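Local coordinates for TagI restriction endonuclease (Thermocrispum agreste, PDB 6GHS), which probably recognises DNA carrying 5-methylcytosine or 5-hydroxymethylcytosine through an SRA domain and cuts it with an HNH nuclease domain, at residues 3-8 with 39-44; 93-98 with 131-136; 64-69 with 148-153. One frame throughout, in Å; residues are numbered along the deposited sequence.

Interaction 1: residues 3-8 with 39-44; sequences YKRTFG and SGTAKQ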
# COMPACT_ATOMS: atom_id res chain seq x y z
N TYR A 3 -26.10 -10.91 17.01
CA TYR A 3 -25.15 -10.67 15.91
C TYR A 3 -23.74 -10.39 16.43
O TYR A 3 -23.56 -9.62 17.37
CB TYR A 3 -25.61 -9.49 15.06
CG TYR A 3 -24.77 -9.25 13.84
CD1 TYR A 3 -24.89 -10.07 12.73
CD2 TYR A 3 -23.86 -8.19 13.77
CE1 TYR A 3 -24.12 -9.87 11.60
CE2 TYR A 3 -23.08 -7.97 12.64
CZ TYR A 3 -23.22 -8.82 11.54
OH TYR A 3 -22.49 -8.65 10.39
N LYS A 4 -22.76 -11.02 15.79
CA LYS A 4 -21.34 -10.83 16.07
C LYS A 4 -20.72 -10.22 14.79
O LYS A 4 -20.77 -10.82 13.72
CB LYS A 4 -20.72 -12.20 16.43
CG LYS A 4 -19.19 -12.31 16.51
CD LYS A 4 -18.59 -11.81 17.83
CE LYS A 4 -17.22 -12.46 18.11
NZ LYS A 4 -16.25 -12.34 16.97
N ARG A 5 -20.16 -9.01 14.92
CA ARG A 5 -19.59 -8.29 13.77
C ARG A 5 -18.28 -8.91 13.37
O ARG A 5 -17.35 -9.00 14.16
CB ARG A 5 -19.38 -6.80 14.07
CG ARG A 5 -19.24 -5.98 12.80
CD ARG A 5 -19.22 -4.48 13.03
NE ARG A 5 -20.41 -4.02 13.75
CZ ARG A 5 -21.63 -3.89 13.22
NH1 ARG A 5 -21.87 -4.20 11.95
NH2 ARG A 5 -22.64 -3.45 13.98
N THR A 6 -18.21 -9.34 12.12
CA THR A 6 -17.13 -10.21 11.70
C THR A 6 -16.75 -9.91 10.27
O THR A 6 -17.60 -9.84 9.39
CB THR A 6 -17.50 -11.69 11.92
OG1 THR A 6 -17.44 -11.96 13.32
CG2 THR A 6 -16.55 -12.64 11.19
N PHE A 7 -15.45 -9.75 10.06
CA PHE A 7 -14.92 -9.30 8.79
C PHE A 7 -14.42 -10.50 8.03
O PHE A 7 -13.74 -11.36 8.58
CB PHE A 7 -13.79 -8.32 9.02
CG PHE A 7 -14.18 -7.12 9.83
CD1 PHE A 7 -14.76 -6.02 9.23
CD2 PHE A 7 -14.00 -7.12 11.22
CE1 PHE A 7 -15.14 -4.92 9.98
CE2 PHE A 7 -14.38 -6.02 11.98
CZ PHE A 7 -14.94 -4.93 11.36
N GLY A 8 -14.76 -10.53 6.74
CA GLY A 8 -14.35 -11.59 5.84
C GLY A 8 -15.54 -12.44 5.48
O GLY A 8 -16.69 -12.06 5.73
N SER A 39 -23.92 -2.17 7.63
CA SER A 39 -23.62 -2.87 8.88
C SER A 39 -22.31 -2.33 9.40
O SER A 39 -21.27 -2.67 8.86
CB SER A 39 -23.47 -4.37 8.60
OG SER A 39 -23.01 -5.08 9.74
N GLY A 40 -22.33 -1.50 10.44
CA GLY A 40 -21.07 -0.95 10.94
C GLY A 40 -21.12 0.09 12.03
O GLY A 40 -22.17 0.68 12.30
N THR A 41 -19.95 0.33 12.60
CA THR A 41 -19.78 1.15 13.81
C THR A 41 -18.44 1.89 13.73
O THR A 41 -17.45 1.35 13.23
CB THR A 41 -19.87 0.22 15.05
OG1 THR A 41 -21.25 -0.01 15.32
CG2 THR A 41 -19.25 0.81 16.31
N ALA A 42 -18.41 3.13 14.20
CA ALA A 42 -17.21 3.96 14.14
C ALA A 42 -15.99 3.33 14.82
O ALA A 42 -14.87 3.50 14.35
CB ALA A 42 -17.48 5.32 14.76
N LYS A 43 -16.23 2.63 15.93
CA LYS A 43 -15.18 2.01 16.74
C LYS A 43 -14.57 0.81 16.02
O LYS A 43 -13.35 0.75 15.86
CB LYS A 43 -15.70 1.57 18.12
CG LYS A 43 -15.91 2.71 19.13
CD LYS A 43 -17.17 3.55 18.85
CE LYS A 43 -17.30 4.74 19.81
NZ LYS A 43 -18.31 5.75 19.37
N GLN A 44 -15.41 -0.11 15.55
CA GLN A 44 -14.97 -1.44 15.09
C GLN A 44 -14.79 -1.63 13.58
O GLN A 44 -14.06 -2.53 13.18
CB GLN A 44 -15.83 -2.57 15.69
CG GLN A 44 -17.34 -2.33 15.83
CD GLN A 44 -18.08 -3.52 16.46
OE1 GLN A 44 -19.26 -3.71 16.20
NE2 GLN A 44 -17.40 -4.30 17.27
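The irregular N-terminal chain packs on the end of strand 38-41 through Arg5, which reaches across to Ser39, Gly40 and Gln44. Its NE donates a hydrogen bond to Gln44 OE1 at 2.7 Å. The acceptor lies in the guanidinium plane, yet NE approaches Gln44 OE1 from above the carbonyl plane of the glutamine; the two flat groups are turned 74° apart. An extended start to the arginine chain followed by a bend at chi3, -57°, swings the guanidinium over the strand. Gly40 CA then sits 3.5 Å above one face, near its border rather than over its middle, and CE2 of the Tyr3 ring lies off-centre over the opposite face. In this SRA domain, a fold of the PUA clan, strand 38-41 pairs with strand 45-51, and Asp47 from that neighbour gathers the polar groups: its carboxylate forms a salt bridge with Arg5 NH1 and accepts hydrogen bonds from Tyr3 OH and Ser39 OG. Farther along, the Phe7 ring approaches the turn after the strand, with its CZ nearest the backbone O of Gln44.

Interaction 2: residues 93-98 with 131-136; sequences GLVRSQ and VAHWFA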
# COMPACT_ATOMS: atom_id res chain seq x y z
N GLY A 93 -17.86 3.89 10.26
CA GLY A 93 -17.36 2.52 10.19
C GLY A 93 -16.75 2.20 8.85
O GLY A 93 -15.72 1.53 8.76
N LEU A 94 -17.39 2.70 7.79
CA LEU A 94 -16.87 2.50 6.45
C LEU A 94 -15.51 3.18 6.21
O LEU A 94 -14.70 2.66 5.46
CB LEU A 94 -17.87 2.98 5.40
CG LEU A 94 -18.82 1.93 4.84
CD1 LEU A 94 -19.83 2.63 3.96
CD2 LEU A 94 -18.06 0.87 4.05
N VAL A 95 -15.27 4.33 6.82
CA VAL A 95 -13.97 4.99 6.70
C VAL A 95 -12.94 4.21 7.49
O VAL A 95 -11.80 4.04 7.06
CB VAL A 95 -13.98 6.45 7.20
CG1 VAL A 95 -12.58 7.05 7.10
CG2 VAL A 95 -14.99 7.29 6.42
N ARG A 96 -13.34 3.77 8.68
CA ARG A 96 -12.48 2.98 9.53
C ARG A 96 -12.13 1.66 8.86
O ARG A 96 -11.05 1.14 9.08
CB ARG A 96 -13.16 2.77 10.89
CG ARG A 96 -12.43 1.94 11.91
CD ARG A 96 -11.03 2.44 12.21
NE ARG A 96 -10.98 3.79 12.78
CZ ARG A 96 -9.86 4.50 12.92
NH1 ARG A 96 -8.68 4.02 12.53
NH2 ARG A 96 -9.91 5.73 13.45
N SER A 97 -13.02 1.11 8.04
CA SER A 97 -12.68 -0.08 7.25
C SER A 97 -11.61 0.22 6.22
O SER A 97 -10.68 -0.56 6.05
CB SER A 97 -13.92 -0.66 6.55
OG SER A 97 -14.63 -1.52 7.42
N GLN A 98 -11.77 1.35 5.54
CA GLN A 98 -10.80 1.84 4.56
C GLN A 98 -9.42 1.98 5.20
O GLN A 98 -8.44 1.47 4.68
CB GLN A 98 -11.27 3.18 4.00
CG GLN A 98 -10.45 3.73 2.85
CD GLN A 98 -10.18 5.23 2.96
OE1 GLN A 98 -11.07 6.06 2.73
NE2 GLN A 98 -8.95 5.58 3.32
N VAL A 131 -11.51 1.97 -0.67
CA VAL A 131 -10.28 2.60 -1.13
C VAL A 131 -10.22 4.10 -0.81
O VAL A 131 -9.17 4.60 -0.39
CB VAL A 131 -10.07 2.34 -2.63
CG1 VAL A 131 -8.93 3.19 -3.19
CG2 VAL A 131 -9.81 0.86 -2.85
N ALA A 132 -11.31 4.82 -1.03
CA ALA A 132 -11.36 6.25 -0.73
C ALA A 132 -12.74 6.67 -0.33
O ALA A 132 -13.70 5.92 -0.55
CB ALA A 132 -10.91 7.05 -1.94
N HIS A 133 -12.84 7.86 0.25
CA HIS A 133 -14.14 8.46 0.56
C HIS A 133 -14.13 9.97 0.37
O HIS A 133 -13.09 10.60 0.44
CB HIS A 133 -14.54 8.13 1.99
CG HIS A 133 -13.68 8.80 3.01
ND1 HIS A 133 -12.62 8.16 3.62
CD2 HIS A 133 -13.70 10.05 3.52
CE1 HIS A 133 -12.04 8.99 4.47
NE2 HIS A 133 -12.68 10.14 4.43
N TRP A 134 -15.30 10.54 0.14
CA TRP A 134 -15.43 11.97 -0.07
C TRP A 134 -16.85 12.41 0.19
O TRP A 134 -17.72 11.58 0.47
CB TRP A 134 -15.05 12.32 -1.51
CG TRP A 134 -15.89 11.59 -2.48
CD1 TRP A 134 -17.08 11.99 -3.01
CD2 TRP A 134 -15.62 10.30 -3.02
NE1 TRP A 134 -17.57 11.03 -3.87
CE2 TRP A 134 -16.69 9.98 -3.89
CE3 TRP A 134 -14.58 9.38 -2.86
CZ2 TRP A 134 -16.74 8.78 -4.59
CZ3 TRP A 134 -14.63 8.19 -3.56
CH2 TRP A 134 -15.71 7.90 -4.42
N PHE A 135 -17.07 13.71 0.09
CA PHE A 135 -18.41 14.29 0.10
C PHE A 135 -18.70 14.91 -1.25
O PHE A 135 -17.80 15.45 -1.90
CB PHE A 135 -18.56 15.31 1.21
CG PHE A 135 -18.61 14.68 2.55
CD1 PHE A 135 -17.46 14.21 3.16
CD2 PHE A 135 -19.82 14.51 3.20
CE1 PHE A 135 -17.50 13.60 4.40
CE2 PHE A 135 -19.88 13.90 4.44
CZ PHE A 135 -18.72 13.45 5.05
N ALA A 136 -19.95 14.77 -1.68
CA ALA A 136 -20.43 15.39 -2.92
C ALA A 136 -21.83 15.94 -2.68
O ALA A 136 -22.38 15.79 -1.59
CB ALA A 136 -20.42 14.38 -4.06
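Helix 89-100, through Val95 and Gln98, lies over the part of strand 122-137 that carries His133, the short axes approaching to 8.5 Å and running roughly antiparallel at 146°. The nearest pair of CA atoms is that of Gln98 and Val131, 5.8 Å apart. Val95 and Gln98, nearly one helical turn apart, take the imidazole of His133 in two different ways. Val95 places CG2 over the middle of one ring face, 3.8 Å from the centroid of the His133 ring and 12° off its normal, a CH-pi contact; its other methyl, CG1, leans toward CE1 of the same ring. Gln98 comes in at the ring edge, where His133 ND1 donates a hydrogen bond to Gln98 OE1 at 2.8 Å, with the oxygen tilted somewhat out of the ring plane. The glutamine chain starts with CG opposite the backbone N (chi1 -173°) and bends at chi2, which carries the amide over the strand backbone: CG and CD each lie 3.6 Å from Val131 O, and OE1 is 3.5 Å from Ala132 CA. The contact joins the helix to the central sheet of the SRA domain and also faces the dimer partner, since Gln98 NE2 hydrogen-bonds Asn259 OD1 of the second subunit. The other ring nitrogen, His133 NE2, is hydrogen-bonded to Asp220 OD2. ND1 thus donates to an amide oxygen while NE2 pairs with a carboxylate, which probably fixes the rotation of the ring and may favour a protonated, positively charged imidazole.

Interaction 3: residues 64-69 with 148-153; sequences EIIYTG and QFQLVK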
# COMPACT_ATOMS: atom_id res chain seq x y z
N GLU A 64 -16.04 -2.28 -9.47
CA GLU A 64 -15.99 -0.99 -8.76
C GLU A 64 -17.41 -0.61 -8.31
O GLU A 64 -18.38 -0.89 -9.01
CB GLU A 64 -15.43 0.13 -9.67
CG GLU A 64 -13.92 0.37 -9.63
CD GLU A 64 -13.54 1.84 -9.85
OE1 GLU A 64 -12.92 2.17 -10.88
OE2 GLU A 64 -13.88 2.68 -8.98
N ILE A 65 -17.51 0.02 -7.14
CA ILE A 65 -18.78 0.57 -6.63
C ILE A 65 -18.57 1.93 -5.99
O ILE A 65 -17.71 2.08 -5.11
CB ILE A 65 -19.42 -0.30 -5.54
CG1 ILE A 65 -19.41 -1.78 -5.92
CG2 ILE A 65 -20.85 0.15 -5.28
CD1 ILE A 65 -20.04 -2.67 -4.89
N ILE A 66 -19.37 2.90 -6.42
CA ILE A 66 -19.50 4.17 -5.72
C ILE A 66 -20.73 4.02 -4.83
O ILE A 66 -21.86 4.09 -5.33
CB ILE A 66 -19.67 5.37 -6.69
CG1 ILE A 66 -18.64 5.31 -7.81
CG2 ILE A 66 -19.54 6.68 -5.94
CD1 ILE A 66 -17.22 5.04 -7.35
N TYR A 67 -20.52 3.80 -3.53
CA TYR A 67 -21.61 3.64 -2.56
C TYR A 67 -21.85 4.95 -1.83
O TYR A 67 -20.92 5.60 -1.40
CB TYR A 67 -21.28 2.56 -1.54
CG TYR A 67 -22.43 2.17 -0.63
CD1 TYR A 67 -23.58 1.57 -1.15
CD2 TYR A 67 -22.38 2.39 0.74
CE1 TYR A 67 -24.65 1.21 -0.34
CE2 TYR A 67 -23.44 2.03 1.57
CZ TYR A 67 -24.57 1.44 1.02
OH TYR A 67 -25.63 1.08 1.82
N THR A 68 -23.12 5.33 -1.69
CA THR A 68 -23.52 6.54 -0.98
C THR A 68 -24.00 6.19 0.42
O THR A 68 -24.69 5.19 0.62
CB THR A 68 -24.63 7.30 -1.73
OG1 THR A 68 -24.29 7.35 -3.12
CG2 THR A 68 -24.78 8.73 -1.19
N GLY A 69 -23.64 7.03 1.38
CA GLY A 69 -23.77 6.71 2.79
C GLY A 69 -25.14 6.93 3.37
O GLY A 69 -26.11 7.16 2.66
N GLN A 148 -19.61 9.61 0.30
CA GLN A 148 -19.48 8.54 -0.70
C GLN A 148 -18.19 7.74 -0.56
O GLN A 148 -17.18 8.24 -0.08
CB GLN A 148 -19.58 9.12 -2.11
CG GLN A 148 -21.00 9.18 -2.63
CD GLN A 148 -21.08 9.70 -4.05
OE1 GLN A 148 -20.34 10.62 -4.44
NE2 GLN A 148 -21.98 9.13 -4.84
N PHE A 149 -18.24 6.50 -1.01
CA PHE A 149 -17.13 5.57 -0.85
C PHE A 149 -16.85 4.91 -2.20
O PHE A 149 -17.75 4.74 -3.01
CB PHE A 149 -17.47 4.51 0.21
CG PHE A 149 -17.84 5.10 1.54
CD1 PHE A 149 -19.14 5.50 1.80
CD2 PHE A 149 -16.87 5.28 2.53
CE1 PHE A 149 -19.47 6.06 3.03
CE2 PHE A 149 -17.19 5.85 3.75
CZ PHE A 149 -18.49 6.23 4.00
N GLN A 150 -15.58 4.58 -2.42
CA GLN A 150 -15.17 3.78 -3.55
C GLN A 150 -14.79 2.37 -3.07
O GLN A 150 -13.89 2.23 -2.23
CB GLN A 150 -13.99 4.44 -4.25
CG GLN A 150 -13.70 3.86 -5.62
CD GLN A 150 -12.45 4.45 -6.23
OE1 GLN A 150 -11.52 4.84 -5.52
NE2 GLN A 150 -12.41 4.51 -7.56
N LEU A 151 -15.47 1.35 -3.60
CA LEU A 151 -15.20 -0.05 -3.25
C LEU A 151 -14.71 -0.84 -4.46
O LEU A 151 -15.25 -0.69 -5.55
CB LEU A 151 -16.43 -0.72 -2.62
CG LEU A 151 -16.80 -0.19 -1.23
CD1 LEU A 151 -17.69 1.04 -1.34
CD2 LEU A 151 -17.51 -1.23 -0.39
N VAL A 152 -13.69 -1.66 -4.25
CA VAL A 152 -13.02 -2.44 -5.30
C VAL A 152 -13.01 -3.90 -4.89
O VAL A 152 -12.70 -4.22 -3.74
CB VAL A 152 -11.54 -2.01 -5.49
CG1 VAL A 152 -10.83 -2.92 -6.49
CG2 VAL A 152 -11.46 -0.56 -5.94
N LYS A 153 -13.32 -4.80 -5.82
CA LYS A 153 -13.39 -6.20 -5.47
C LYS A 153 -12.02 -6.77 -5.14
O LYS A 153 -11.06 -6.61 -5.89
CB LYS A 153 -14.03 -7.04 -6.56
CG LYS A 153 -14.18 -8.49 -6.11
CD LYS A 153 -15.33 -9.16 -6.80
CE LYS A 153 -15.57 -10.54 -6.21
NZ LYS A 153 -16.73 -11.12 -6.92
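Gln148 and Thr68 sit at one end of an antiparallel ladder in the curled sheet of the SRA domain, in which strand 64-68 pairs with residues 148-153 of strand 145-153, from Thr68 with Gln148 to Glu64 with Val152. Two hydrogen-bonded pairs, Ile65 with Leu151 and Tyr67 with Phe149, supply four backbone bonds, among them Leu151 N to Ile65 O, 2.8 Å.

The Gln148 side chain rises beside that of Thr68, the two pointing the same way. Its CB is 3.8 Å from Tyr67 O, and CG is 3.8 Å from both Tyr67 O and Thr68 OG1. CD then comes within 3.9 Å of Ile66 CG2, the methyl branch that the amide nitrogen also approaches. At the tip, Gln148 NE2 gives a weak hydrogen bond to Thr68 OG1 at 3.4 Å, while OE1 has stronger partners: Trp134 NE1 on the neighbouring strand and Lys236 NZ of the second subunit. Thr68 OG1 in turn is hydrogen-bonded to Asp58.

On the same face, Gln150 extends from its strand (chi1 -166°, chi2 -175°) toward the carboxylate of Glu64, which bends to meet it. Gln150 NE2 donates to Glu64 OE2 at 2.7 Å, approaching from above the carboxylate plane, and the aliphatic part of the glutamine packs against Ile66 CD1. Shortening this residue to an alanine is likely to leave Glu64 OE2 without its amide donor and to take away the CG that packs on Ile66 CD1.

The opposite face carries Ile65, Tyr67, Phe149 and Leu151. It turns toward strand 45-51 and helix 89-100, with Tyr67 and Phe149 both touching Leu94. Between the two strands on this side, Leu151 CD1 rests 3.9 Å from Tyr67 CB.

From the N terminus, interaction 1 closes the first loop, bringing residues 3-8 back to 39-44 before either of the other contacts begins. Strand 64-68 then opens interaction 3, whose loop stays open until residues 148-153. Within it helix 89-100 starts interaction 2, which closes at 131-136, so 2 is nested inside 3, and interaction 1 precedes both in series. Interactions 2 and 3 also meet in space, because strands 122-137 and 145-153 are neighbours in the sheet, with a probable backbone hydrogen bond between Trp134 O and Gln148 N. Interaction 1 reaches the helix through Ala42 and Arg96. Together they tie the N-terminal chain, helix and sheet into one SRA domain, with interactions 2 and 3 both touching the second subunit.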